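Local coordinates for factor H binding protein (Treponema denticola, PDB 3R15) that binds complement factor H and is probably displayed on the bacterial surface as a lipoprotein, at residues E53-A58 with Y63-K68; A24-F29 with F87-I92. One frame throughout, in Å; residues are numbered along the deposited sequence.

Contact 1. Residues E53-A58 with Y63-K68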
loop_
_atom_site.group_PDB
_atom_site.type_symbol
_atom_site.label_atom_id
_atom_site.label_comp_id
_atom_site.label_asym_id
_atom_site.label_seq_id
_atom_site.Cartn_x
_atom_site.Cartn_y
_atom_site.Cartn_z
ATOM N N GLU A 53 4.845 -7.621 3.950
ATOM C CA GLU A 53 5.701 -6.788 4.779
ATOM C C GLU A 53 4.882 -5.687 5.449
ATOM O O GLU A 53 4.880 -5.547 6.681
ATOM C CB GLU A 53 6.808 -6.175 3.904
ATOM C CG GLU A 53 7.661 -5.154 4.621
ATOM C CD GLU A 53 8.659 -4.486 3.695
ATOM O OE1 GLU A 53 8.722 -4.857 2.500
ATOM O OE2 GLU A 53 9.380 -3.584 4.169
ATOM N N ILE A 54 4.179 -4.899 4.645
ATOM C CA ILE A 54 3.393 -3.790 5.203
ATOM C C ILE A 54 2.202 -4.267 6.063
ATOM O O ILE A 54 1.881 -3.651 7.074
ATOM C CB ILE A 54 2.953 -2.773 4.116
ATOM C CG1 ILE A 54 2.557 -1.440 4.753
ATOM C CG2 ILE A 54 1.795 -3.304 3.292
ATOM C CD1 ILE A 54 3.744 -0.646 5.305
ATOM N N ASN A 55 1.563 -5.373 5.687
ATOM C CA ASN A 55 0.452 -5.872 6.491
ATOM C C ASN A 55 0.867 -6.495 7.808
ATOM O O ASN A 55 0.098 -6.489 8.771
ATOM C CB ASN A 55 -0.417 -6.828 5.682
ATOM C CG ASN A 55 -1.409 -6.093 4.836
ATOM O OD1 ASN A 55 -1.911 -5.040 5.230
ATOM N ND2 ASN A 55 -1.712 -6.638 3.675
ATOM N N THR A 56 2.078 -7.025 7.863
ATOM C CA THR A 56 2.607 -7.518 9.137
ATOM C C THR A 56 2.757 -6.346 10.103
ATOM O O THR A 56 2.404 -6.447 11.283
ATOM C CB THR A 56 3.941 -8.237 8.935
ATOM O OG1 THR A 56 3.719 -9.390 8.112
ATOM C CG2 THR A 56 4.535 -8.690 10.299
ATOM N N GLU A 57 3.254 -5.219 9.595
ATOM C CA GLU A 57 3.319 -3.989 10.394
ATOM C C GLU A 57 1.927 -3.451 10.738
ATOM O O GLU A 57 1.652 -3.078 11.883
ATOM C CB GLU A 57 4.101 -2.890 9.662
ATOM C CG GLU A 57 5.590 -3.126 9.500
ATOM C CD GLU A 57 6.274 -1.940 8.826
ATOM O OE1 GLU A 57 5.701 -0.829 8.847
ATOM O OE2 GLU A 57 7.383 -2.108 8.272
ATOM N N ALA A 58 1.048 -3.384 9.744
ATOM C CA ALA A 58 -0.266 -2.769 9.936
ATOM C C ALA A 58 -1.082 -3.551 10.965
ATOM O O ALA A 58 -1.927 -3.006 11.677
ATOM C CB ALA A 58 -1.002 -2.679 8.611
ATOM N N TYR A 63 -5.175 -2.685 11.474
ATOM C CA TYR A 63 -5.781 -2.527 10.154
ATOM C C TYR A 63 -4.974 -3.321 9.136
ATOM O O TYR A 63 -3.904 -3.821 9.458
ATOM C CB TYR A 63 -5.909 -1.038 9.757
ATOM C CG TYR A 63 -4.696 -0.444 9.069
ATOM C CD1 TYR A 63 -3.533 -0.140 9.781
ATOM C CD2 TYR A 63 -4.724 -0.171 7.703
ATOM C CE1 TYR A 63 -2.421 0.403 9.136
ATOM C CE2 TYR A 63 -3.632 0.378 7.060
ATOM C CZ TYR A 63 -2.485 0.658 7.770
ATOM O OH TYR A 63 -1.400 1.193 7.103
ATOM N N GLN A 64 -5.504 -3.443 7.921
ATOM C CA GLN A 64 -4.821 -4.127 6.821
ATOM C C GLN A 64 -4.991 -3.326 5.542
ATOM O O GLN A 64 -5.914 -2.530 5.425
ATOM C CB GLN A 64 -5.421 -5.518 6.607
ATOM C CG GLN A 64 -5.124 -6.502 7.724
ATOM C CD GLN A 64 -3.673 -6.940 7.746
ATOM O OE1 GLN A 64 -3.298 -7.922 7.108
ATOM N NE2 GLN A 64 -2.848 -6.215 8.495
ATOM N N ILE A 65 -4.094 -3.545 4.587
ATOM C CA ILE A 65 -4.211 -2.945 3.262
ATOM C C ILE A 65 -4.572 -4.063 2.296
ATOM O O ILE A 65 -3.965 -5.142 2.325
ATOM C CB ILE A 65 -2.887 -2.292 2.851
ATOM C CG1 ILE A 65 -2.600 -1.097 3.770
ATOM C CG2 ILE A 65 -2.907 -1.865 1.374
ATOM C CD1 ILE A 65 -1.167 -0.605 3.733
ATOM N N VAL A 66 -5.586 -3.819 1.472
ATOM C CA VAL A 66 -6.096 -4.837 0.570
ATOM C C VAL A 66 -5.832 -4.420 -0.866
ATOM O O VAL A 66 -6.156 -3.302 -1.257
ATOM C CB VAL A 66 -7.607 -5.066 0.784
ATOM C CG1 VAL A 66 -8.130 -6.108 -0.191
ATOM C CG2 VAL A 66 -7.877 -5.512 2.223
ATOM N N ASP A 67 -5.238 -5.313 -1.643
ATOM C CA ASP A 67 -4.951 -5.000 -3.034
ATOM C C ASP A 67 -6.201 -5.340 -3.846
ATOM O O ASP A 67 -6.613 -6.495 -3.898
ATOM C CB ASP A 67 -3.753 -5.827 -3.505
ATOM C CG ASP A 67 -3.297 -5.471 -4.906
ATOM O OD1 ASP A 67 -3.981 -4.689 -5.589
ATOM O OD2 ASP A 67 -2.240 -5.980 -5.324
ATOM N N LYS A 68 -6.805 -4.327 -4.460
ATOM C CA LYS A 68 -8.008 -4.529 -5.260
ATOM C C LYS A 68 -7.696 -5.049 -6.660
ATOM O O LYS A 68 -8.610 -5.424 -7.401
ATOM C CB LYS A 68 -8.854 -3.250 -5.323
#
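Asn55 turns its amide toward the strand with chi1 near -83° and a modest chi2 twist, which carries OD1 and ND2 across to Ile65 together. Gln64 reaches back from the strand: CG lies anti to its own carbonyl carbon, and a bend at chi2 (-71°) folds the amide over the Asn55 side chain, the two amide planes 39° apart.

The Asn55 amide grips both backbone polar atoms of Ile65. OD1 accepts from Ile65 N at 2.7 Å, nearly straight and on a lone pair, while ND2 gives a 3.0 Å bond to Ile65 O in that carbonyl's plane. Held at both ends, the amide is fixed in its rotation, and both backbone polar atoms of Ile65, which face the helix, find a partner. Gln64 NE2 is shared between two carbonyls, donating to Asn55 O at 3.0 Å and to Tyr63 O at 2.8 Å, both acceptors lying close to the plane of the Gln64 amide.

Here helix 44-59 hands over to strand 63-67 through a short turn, the strand running back roughly antiparallel to the helix it has just left; the axes come within 7.2 Å. On its other edge the strand pairs antiparallel with strand 87-91, so Asn55 takes the place a third strand might have had beside Ile65. At the turn Tyr63 N reaches Ala58 O in a bond of 3.3 Å, coming from above the carbonyl plane.

On the side of the contact that faces helix 20-36, Ala58 CB sits over one face of the Tyr63 ring, toward its rim near CE1, in a CH-pi contact. The ring's hydroxyl is hydrogen-bonded to His25 of that helix. Ile65 CD1 meets Ile54 between CG1 and CG2, 4.0 Å from either carbon, and both isoleucines also pack on Phe29.

Contact 2. Residues A24-F29 with F87-I92; sequences AHYEKF and FIPKKI
Tyr26 reaches from helix 20-36 to the last strand of the chain, laying its ring against Pro89 and its hydroxyl against the backbone of Phe87. This is helix-on-sheet packing in a small alpha+beta fold: strand 87-91 pairs antiparallel with strand 63-67, and the helix packs against one face of the two-stranded sheet.

The apolar part is a CH-pi contact, the two side chains crossing at about a right angle. Pro89 CG stands over the centre of the Tyr26 ring, 3.8 Å from its centroid and only 8° off the normal. Its neighbours in the pyrrolidine ring spread the contact across the same face, CB toward CD1 of the tyrosine and CD toward the phenol end, where Pro89 CD is 3.6 Å from Tyr26 CZ. With CG anti to the backbone N (chi1 172°), the phenol is held out from the helix toward the strand. Met18 touches both Tyr26 and Pro89, and Tyr63 of the neighbouring strand also packs against Tyr26.

The polar part is a single hydrogen bond, which ties a buried phenol to a strand carbonyl at the end where helix 80-86 passes into strand 87-91. Phe87 points its CB toward the helix, but the ring then leads away, and it packs on Ile65 and Ile74. What it offers Tyr26 is therefore its main chain. Tyr26 OH donates to Phe87 O at 2.6 Å; the acceptor lies in the plane of the phenol ring, and the hydroxyl approaches almost head-on, with a C=O...OH angle of 172°.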
loop_
_atom_site.group_PDB
_atom_site.type_symbol
_atom_site.label_atom_id
_atom_site.label_comp_id
_atom_site.label_asym_id
_atom_site.label_seq_id
_atom_site.Cartn_x
_atom_site.Cartn_y
_atom_site.Cartn_z
ATOM N N ALA A 24 -1.722 7.496 9.511
ATOM C CA ALA A 24 -0.342 7.946 9.374
ATOM C C ALA A 24 0.513 6.841 8.772
ATOM O O ALA A 24 1.350 7.085 7.899
ATOM C CB ALA A 24 0.220 8.384 10.726
ATOM N N HIS A 25 0.292 5.624 9.246
ATOM C CA HIS A 25 1.038 4.475 8.752
ATOM C C HIS A 25 0.709 4.214 7.291
ATOM O O HIS A 25 1.609 3.974 6.487
ATOM C CB HIS A 25 0.736 3.240 9.591
ATOM C CG HIS A 25 1.533 2.035 9.200
ATOM N ND1 HIS A 25 1.022 1.030 8.409
ATOM C CD2 HIS A 25 2.798 1.664 9.509
ATOM C CE1 HIS A 25 1.942 0.095 8.237
ATOM N NE2 HIS A 25 3.025 0.452 8.901
ATOM N N TYR A 26 -0.578 4.290 6.961
ATOM C CA TYR A 26 -1.056 4.037 5.610
ATOM C C TYR A 26 -0.530 5.093 4.647
ATOM O O TYR A 26 -0.030 4.772 3.570
ATOM C CB TYR A 26 -2.583 3.990 5.580
ATOM C CG TYR A 26 -3.164 3.932 4.191
ATOM C CD1 TYR A 26 -3.108 2.762 3.445
ATOM C CD2 TYR A 26 -3.759 5.050 3.618
ATOM C CE1 TYR A 26 -3.632 2.709 2.163
ATOM C CE2 TYR A 26 -4.292 5.009 2.345
ATOM C CZ TYR A 26 -4.224 3.839 1.619
ATOM O OH TYR A 26 -4.749 3.799 0.355
ATOM N N GLU A 27 -0.613 6.359 5.043
ATOM C CA GLU A 27 -0.109 7.418 4.174
ATOM C C GLU A 27 1.410 7.370 3.999
ATOM O O GLU A 27 1.925 7.660 2.915
ATOM C CB GLU A 27 -0.573 8.778 4.688
ATOM C CG GLU A 27 -1.981 9.064 4.287
ATOM C CD GLU A 27 -2.127 9.089 2.767
ATOM O OE1 GLU A 27 -1.256 9.691 2.092
ATOM O OE2 GLU A 27 -3.096 8.498 2.244
ATOM N N LYS A 28 2.124 6.988 5.055
ATOM C CA LYS A 28 3.567 6.809 4.967
ATOM C C LYS A 28 3.878 5.724 3.933
ATOM O O LYS A 28 4.814 5.850 3.148
ATOM C CB LYS A 28 4.145 6.441 6.331
ATOM C CG LYS A 28 5.619 6.080 6.321
ATOM N N PHE A 29 3.067 4.670 3.924
ATOM C CA PHE A 29 3.246 3.596 2.952
ATOM C C PHE A 29 2.963 4.081 1.532
ATOM O O PHE A 29 3.767 3.871 0.620
ATOM C CB PHE A 29 2.349 2.401 3.290
ATOM C CG PHE A 29 2.202 1.432 2.156
ATOM C CD1 PHE A 29 3.272 0.637 1.773
ATOM C CD2 PHE A 29 1.017 1.335 1.458
ATOM C CE1 PHE A 29 3.155 -0.248 0.710
ATOM C CE2 PHE A 29 0.896 0.440 0.391
ATOM C CZ PHE A 29 1.974 -0.343 0.028
ATOM N N PHE A 87 -4.924 0.215 -3.396
ATOM C CA PHE A 87 -4.511 -0.362 -2.121
ATOM C C PHE A 87 -5.332 0.276 -1.016
ATOM O O PHE A 87 -5.031 1.381 -0.556
ATOM C CB PHE A 87 -3.013 -0.162 -1.909
ATOM C CG PHE A 87 -2.165 -0.858 -2.940
ATOM C CD1 PHE A 87 -1.958 -2.229 -2.870
ATOM C CD2 PHE A 87 -1.593 -0.147 -3.990
ATOM C CE1 PHE A 87 -1.185 -2.887 -3.814
ATOM C CE2 PHE A 87 -0.818 -0.785 -4.944
ATOM C CZ PHE A 87 -0.603 -2.166 -4.853
ATOM N N ILE A 88 -6.370 -0.441 -0.606
ATOM C CA ILE A 88 -7.413 0.100 0.248
ATOM C C ILE A 88 -7.219 -0.339 1.691
ATOM O O ILE A 88 -7.057 -1.527 1.973
ATOM C CB ILE A 88 -8.801 -0.378 -0.231
ATOM C CG1 ILE A 88 -8.988 -0.068 -1.717
ATOM C CG2 ILE A 88 -9.910 0.265 0.605
ATOM C CD1 ILE A 88 -9.135 1.398 -2.019
ATOM N N PRO A 89 -7.240 0.621 2.619
ATOM C CA PRO A 89 -7.109 0.229 4.025
ATOM C C PRO A 89 -8.449 -0.201 4.614
ATOM O O PRO A 89 -9.501 0.365 4.288
ATOM C CB PRO A 89 -6.575 1.499 4.689
ATOM C CG PRO A 89 -7.137 2.626 3.838
ATOM C CD PRO A 89 -7.221 2.081 2.426
ATOM N N LYS A 90 -8.413 -1.220 5.467
ATOM C CA LYS A 90 -9.610 -1.694 6.144
ATOM C C LYS A 90 -9.261 -1.997 7.598
ATOM O O LYS A 90 -8.203 -2.551 7.877
ATOM C CB LYS A 90 -10.157 -2.949 5.457
ATOM N N LYS A 91 -10.127 -1.613 8.532
ATOM C CA LYS A 91 -9.894 -1.991 9.919
ATOM C C LYS A 91 -10.122 -3.492 10.050
ATOM O O LYS A 91 -10.992 -4.052 9.386
ATOM C CB LYS A 91 -10.802 -1.209 10.877
ATOM N N ILE A 92 -9.333 -4.146 10.896
ATOM C CA ILE A 92 -9.488 -5.582 11.122
ATOM C C ILE A 92 -10.764 -5.895 11.900
ATOM O O ILE A 92 -10.993 -5.306 12.955
ATOM C CB ILE A 92 -8.276 -6.168 11.870
ATOM C CG1 ILE A 92 -7.029 -6.091 10.983
ATOM C CG2 ILE A 92 -8.560 -7.619 12.288
ATOM C CD1 ILE A 92 -5.718 -6.463 11.651
#

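The centres of contact 1 and contact 2 lie about 7 Å apart, and both draw on the same two-stranded antiparallel sheet. Contact 2 joins the first helix, 20-36, to the final strand; contact 1 joins helix 44-59 to the strand that follows it and falls wholly within the sequence between the two halves of contact 2. The strands themselves are bonded, as between Val66 N and Ile88 O at 2.8 Å. His25, on the helix of contact 2, reaches both segments of contact 1, with NE2 bonded to Glu57 on the helix and the other nitrogen to the strand. The two helices and the strand pair are thus held as one compact unit.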